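Local coordinates for protein prolyl 4-hydroxylase (Phytophthora capsici LT1534, PDB 6IUQ) that binds iron(II) in a double-stranded beta-helix core and probably hydroxylates proline residues as a 2-oxoglutarate-dependent oxygenase, at residues L270-E278 and L315-R326. Numbering follows the deposited sequence.
Sequences LSRGVYEEE and LYGFIQRLRDVR
The first torsion of Arg326 (chi1 -152°) sets CG roughly opposite the backbone N, and its guanidinium lies nearly flat over one face of the Tyr275 ring, toward its CD2-CE2 side. The two planes are 19° apart, and Tyr275 CE2 sits 3.4 Å from Arg326 CZ. Glu278, bent at chi2 (81°), brings its carboxylate to the edge of this guanidinium. Arg326 NH2 reaches Glu278 OE2 at 2.6 Å, from above the carboxylate plane, while NH1 bonds to OE1. The ring face and the end-on salt bridge together restrict rotation of the guanidinium. A second end-on pair forms one helical turn earlier on helix 313-328. Arg323 NH1 meets the syn lone pair of Glu277 OE1 at 2.9 Å, nearly straight, and NH2 takes OE2. NH1 also makes a weak bond to Gly273 O. This is packing between C-terminal helices, outside the double-stranded beta-helix core and its iron site. Tyr275 reaches back to that core, with its hydroxyl bonded to Leu192 N and its ring against Phe189. Val274 fits as a knob among Ile319, Leu322, Arg323 and Arg326, its CG2 3.9 Å from Leu322 CB. Gly273 lets Ile319 CG2 come to 3.6 Å from its carbonyl C. Leu270 divides its methyls: CD2 lies 3.7 Å from Leu315 CD1 and also touches Ile319, while CD1 meets Phe318 and Leu322. Phe318 and Leu322 also touch helix 254-262, at Phe257, Leu258 and Leu261.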
loop_
_atom_site.group_PDB
_atom_site.type_symbol
_atom_site.label_atom_id
_atom_site.label_comp_id
_atom_site.label_asym_id
_atom_site.label_seq_id
_atom_site.Cartn_x
_atom_site.Cartn_y
_atom_site.Cartn_z
ATOM N N LEU A 270 -13.128 -10.730 -6.541
ATOM C CA LEU A 270 -12.736 -11.629 -7.617
ATOM C C LEU A 270 -11.275 -11.976 -7.561
ATOM O O LEU A 270 -10.836 -12.900 -8.249
ATOM C CB LEU A 270 -13.037 -11.008 -8.974
ATOM C CG LEU A 270 -14.440 -10.456 -9.202
ATOM C CD1 LEU A 270 -14.439 -9.642 -10.484
ATOM C CD2 LEU A 270 -15.445 -11.573 -9.279
ATOM N N SER A 271 -10.525 -11.245 -6.739
ATOM C CA SER A 271 -9.061 -11.321 -6.778
ATOM C C SER A 271 -8.513 -12.676 -6.344
ATOM O O SER A 271 -7.512 -13.139 -6.889
ATOM C CB SER A 271 -8.436 -10.220 -5.910
ATOM O OG SER A 271 -8.744 -10.424 -4.538
ATOM N N ARG A 272 -9.151 -13.311 -5.364
ATOM C CA ARG A 272 -8.615 -14.581 -4.878
ATOM C C ARG A 272 -8.768 -15.641 -5.960
ATOM O O ARG A 272 -7.880 -16.472 -6.147
ATOM C CB ARG A 272 -9.295 -15.018 -3.578
ATOM C CG ARG A 272 -8.643 -16.243 -2.940
ATOM C CD ARG A 272 -9.263 -16.564 -1.592
ATOM N NE ARG A 272 -9.083 -15.486 -0.618
ATOM C CZ ARG A 272 -8.049 -15.381 0.208
ATOM N NH1 ARG A 272 -7.066 -16.288 0.187
ATOM N NH2 ARG A 272 -7.992 -14.359 1.055
ATOM N N GLY A 273 -9.872 -15.589 -6.698
ATOM C CA GLY A 273 -10.060 -16.434 -7.871
ATOM C C GLY A 273 -9.102 -16.108 -9.001
ATOM O O GLY A 273 -8.407 -16.973 -9.511
ATOM N N VAL A 274 -9.030 -14.842 -9.394
ATOM C CA VAL A 274 -8.153 -14.492 -10.504
ATOM C C VAL A 274 -6.682 -14.743 -10.144
ATOM O O VAL A 274 -5.909 -15.234 -10.959
ATOM C CB VAL A 274 -8.361 -13.032 -10.935
ATOM C CG1 VAL A 274 -7.371 -12.658 -12.022
ATOM C CG2 VAL A 274 -9.795 -12.810 -11.401
ATOM N N TYR A 275 -6.292 -14.457 -8.909
ATOM C CA TYR A 275 -4.890 -14.613 -8.527
ATOM C C TYR A 275 -4.661 -15.768 -7.547
ATOM O O TYR A 275 -3.783 -15.693 -6.696
ATOM C CB TYR A 275 -4.373 -13.304 -7.917
ATOM C CG TYR A 275 -4.272 -12.182 -8.924
ATOM C CD1 TYR A 275 -5.401 -11.496 -9.351
ATOM C CD2 TYR A 275 -3.053 -11.824 -9.459
ATOM C CE1 TYR A 275 -5.313 -10.482 -10.293
ATOM C CE2 TYR A 275 -2.945 -10.810 -10.385
ATOM C CZ TYR A 275 -4.080 -10.142 -10.799
ATOM O OH TYR A 275 -3.972 -9.138 -11.718
ATOM N N GLU A 276 -5.446 -16.833 -7.672
ATOM C CA GLU A 276 -5.310 -18.003 -6.813
ATOM C C GLU A 276 -3.873 -18.471 -6.615
ATOM O O GLU A 276 -3.456 -18.739 -5.493
ATOM C CB GLU A 276 -6.133 -19.161 -7.380
ATOM C CG GLU A 276 -6.427 -20.248 -6.359
ATOM C CD GLU A 276 -7.033 -21.497 -6.986
ATOM O OE1 GLU A 276 -7.858 -21.385 -7.927
ATOM O OE2 GLU A 276 -6.657 -22.602 -6.539
ATOM N N GLU A 277 -3.109 -18.563 -7.694
ATOM C CA GLU A 277 -1.746 -19.070 -7.606
ATOM C C GLU A 277 -0.907 -18.176 -6.697
ATOM O O GLU A 277 -0.182 -18.669 -5.820
ATOM C CB GLU A 277 -1.102 -19.169 -8.993
ATOM C CG GLU A 277 -1.827 -20.087 -9.977
ATOM C CD GLU A 277 -3.169 -19.515 -10.449
ATOM O OE1 GLU A 277 -3.400 -18.286 -10.319
ATOM O OE2 GLU A 277 -4.009 -20.304 -10.931
ATOM N N GLU A 278 -1.019 -16.862 -6.899
ATOM C CA GLU A 278 -0.287 -15.897 -6.077
ATOM C C GLU A 278 -0.715 -15.917 -4.601
ATOM O O GLU A 278 0.131 -15.937 -3.704
ATOM C CB GLU A 278 -0.445 -14.482 -6.637
ATOM C CG GLU A 278 0.368 -14.210 -7.887
ATOM C CD GLU A 278 -0.273 -14.719 -9.173
ATOM O OE1 GLU A 278 -1.486 -15.008 -9.197
ATOM O OE2 GLU A 278 0.452 -14.826 -10.184
ATOM N N LEU A 315 -20.173 -17.326 -11.622
ATOM C CA LEU A 315 -19.023 -16.606 -11.087
ATOM C C LEU A 315 -17.703 -17.239 -11.555
ATOM O O LEU A 315 -16.798 -16.529 -11.993
ATOM C CB LEU A 315 -19.092 -16.557 -9.558
ATOM C CG LEU A 315 -17.967 -15.816 -8.848
ATOM C CD1 LEU A 315 -17.853 -14.349 -9.320
ATOM C CD2 LEU A 315 -18.205 -15.887 -7.350
ATOM N N TYR A 316 -17.614 -18.569 -11.499
ATOM C CA TYR A 316 -16.411 -19.282 -11.929
ATOM C C TYR A 316 -16.080 -19.079 -13.406
ATOM O O TYR A 316 -14.924 -18.837 -13.737
ATOM C CB TYR A 316 -16.552 -20.780 -11.655
ATOM C CG TYR A 316 -15.297 -21.587 -11.910
ATOM C CD1 TYR A 316 -14.162 -21.409 -11.129
ATOM C CD2 TYR A 316 -15.257 -22.557 -12.915
ATOM C CE1 TYR A 316 -13.001 -22.172 -11.351
ATOM C CE2 TYR A 316 -14.111 -23.321 -13.149
ATOM C CZ TYR A 316 -12.985 -23.124 -12.361
ATOM O OH TYR A 316 -11.849 -23.877 -12.583
ATOM N N GLY A 317 -17.068 -19.206 -14.291
ATOM C CA GLY A 317 -16.848 -18.939 -15.709
ATOM C C GLY A 317 -16.334 -17.516 -15.932
ATOM O O GLY A 317 -15.460 -17.269 -16.762
ATOM N N PHE A 318 -16.865 -16.575 -15.158
ATOM C CA PHE A 318 -16.443 -15.188 -15.257
ATOM C C PHE A 318 -14.990 -15.056 -14.814
ATOM O O PHE A 318 -14.192 -14.461 -15.526
ATOM C CB PHE A 318 -17.364 -14.295 -14.423
ATOM C CG PHE A 318 -17.019 -12.830 -14.487
ATOM C CD1 PHE A 318 -16.890 -12.187 -15.713
ATOM C CD2 PHE A 318 -16.840 -12.093 -13.322
ATOM C CE1 PHE A 318 -16.564 -10.842 -15.773
ATOM C CE2 PHE A 318 -16.523 -10.744 -13.375
ATOM C CZ PHE A 318 -16.383 -10.120 -14.600
ATOM N N ILE A 319 -14.650 -15.635 -13.659
ATOM C CA ILE A 319 -13.280 -15.625 -13.137
ATOM C C ILE A 319 -12.289 -16.197 -14.149
ATOM O O ILE A 319 -11.203 -15.645 -14.349
ATOM C CB ILE A 319 -13.147 -16.454 -11.822
ATOM C CG1 ILE A 319 -14.026 -15.907 -10.679
ATOM C CG2 ILE A 319 -11.716 -16.514 -11.376
ATOM C CD1 ILE A 319 -13.566 -14.662 -10.090
ATOM N N GLN A 320 -12.660 -17.314 -14.774
ATOM C CA GLN A 320 -11.795 -17.985 -15.753
ATOM C C GLN A 320 -11.550 -17.127 -16.999
ATOM O O GLN A 320 -10.458 -17.146 -17.557
ATOM C CB GLN A 320 -12.387 -19.343 -16.183
ATOM C CG GLN A 320 -12.253 -20.471 -15.152
ATOM C CD GLN A 320 -10.910 -21.201 -15.215
ATOM O OE1 GLN A 320 -9.863 -20.593 -15.444
ATOM N NE2 GLN A 320 -10.942 -22.520 -15.013
ATOM N N ARG A 321 -12.567 -16.396 -17.447
ATOM C CA ARG A 321 -12.389 -15.444 -18.548
ATOM C C ARG A 321 -11.440 -14.325 -18.153
ATOM O O ARG A 321 -10.617 -13.894 -18.954
ATOM C CB ARG A 321 -13.729 -14.855 -18.994
ATOM C CG ARG A 321 -14.605 -15.871 -19.693
ATOM C CD ARG A 321 -15.513 -15.213 -20.692
ATOM N NE ARG A 321 -16.328 -16.207 -21.379
ATOM C CZ ARG A 321 -16.022 -16.742 -22.555
ATOM N NH1 ARG A 321 -14.912 -16.380 -23.190
ATOM N NH2 ARG A 321 -16.830 -17.642 -23.091
ATOM N N LEU A 322 -11.537 -13.861 -16.913
ATOM C CA LEU A 322 -10.595 -12.849 -16.442
ATOM C C LEU A 322 -9.203 -13.424 -16.376
ATOM O O LEU A 322 -8.237 -12.746 -16.714
ATOM C CB LEU A 322 -11.011 -12.296 -15.079
ATOM C CG LEU A 322 -12.389 -11.627 -15.081
ATOM C CD1 LEU A 322 -12.730 -11.127 -13.700
ATOM C CD2 LEU A 322 -12.428 -10.492 -16.090
ATOM N N ARG A 323 -9.082 -14.676 -15.951
ATOM C CA ARG A 323 -7.766 -15.301 -15.877
ATOM C C ARG A 323 -7.173 -15.439 -17.277
ATOM O O ARG A 323 -5.974 -15.275 -17.468
ATOM C CB ARG A 323 -7.849 -16.654 -15.178
ATOM C CG ARG A 323 -8.092 -16.515 -13.687
ATOM C CD ARG A 323 -8.384 -17.847 -13.050
ATOM N NE ARG A 323 -7.336 -18.788 -13.396
ATOM C CZ ARG A 323 -6.206 -18.952 -12.716
ATOM N NH1 ARG A 323 -5.964 -18.244 -11.614
ATOM N NH2 ARG A 323 -5.319 -19.841 -13.137
ATOM N N ASP A 324 -8.026 -15.705 -18.263
ATOM C CA ASP A 324 -7.595 -15.752 -19.662
ATOM C C ASP A 324 -7.080 -14.394 -20.186
ATOM O O ASP A 324 -6.102 -14.334 -20.928
ATOM C CB ASP A 324 -8.744 -16.242 -20.535
ATOM C CG ASP A 324 -8.906 -17.755 -20.491
ATOM O OD1 ASP A 324 -7.871 -18.453 -20.410
ATOM O OD2 ASP A 324 -10.066 -18.241 -20.530
ATOM N N VAL A 325 -7.746 -13.310 -19.807
ATOM C CA VAL A 325 -7.291 -11.969 -20.156
ATOM C C VAL A 325 -5.912 -11.696 -19.561
ATOM O O VAL A 325 -5.025 -11.142 -20.211
ATOM C CB VAL A 325 -8.266 -10.898 -19.651
ATOM C CG1 VAL A 325 -7.674 -9.522 -19.861
ATOM C CG2 VAL A 325 -9.620 -11.030 -20.350
ATOM N N ARG A 326 -5.744 -12.103 -18.312
ATOM C CA ARG A 326 -4.481 -11.963 -17.617
ATOM C C ARG A 326 -3.350 -12.712 -18.330
ATOM O O ARG A 326 -2.256 -12.175 -18.519
ATOM C CB ARG A 326 -4.632 -12.467 -16.183
ATOM C CG ARG A 326 -3.694 -11.809 -15.218
ATOM C CD ARG A 326 -3.731 -12.487 -13.869
ATOM N NE ARG A 326 -2.368 -12.588 -13.360
ATOM C CZ ARG A 326 -1.989 -13.416 -12.398
ATOM N NH1 ARG A 326 -2.879 -14.221 -11.827
ATOM N NH2 ARG A 326 -0.719 -13.433 -12.022
#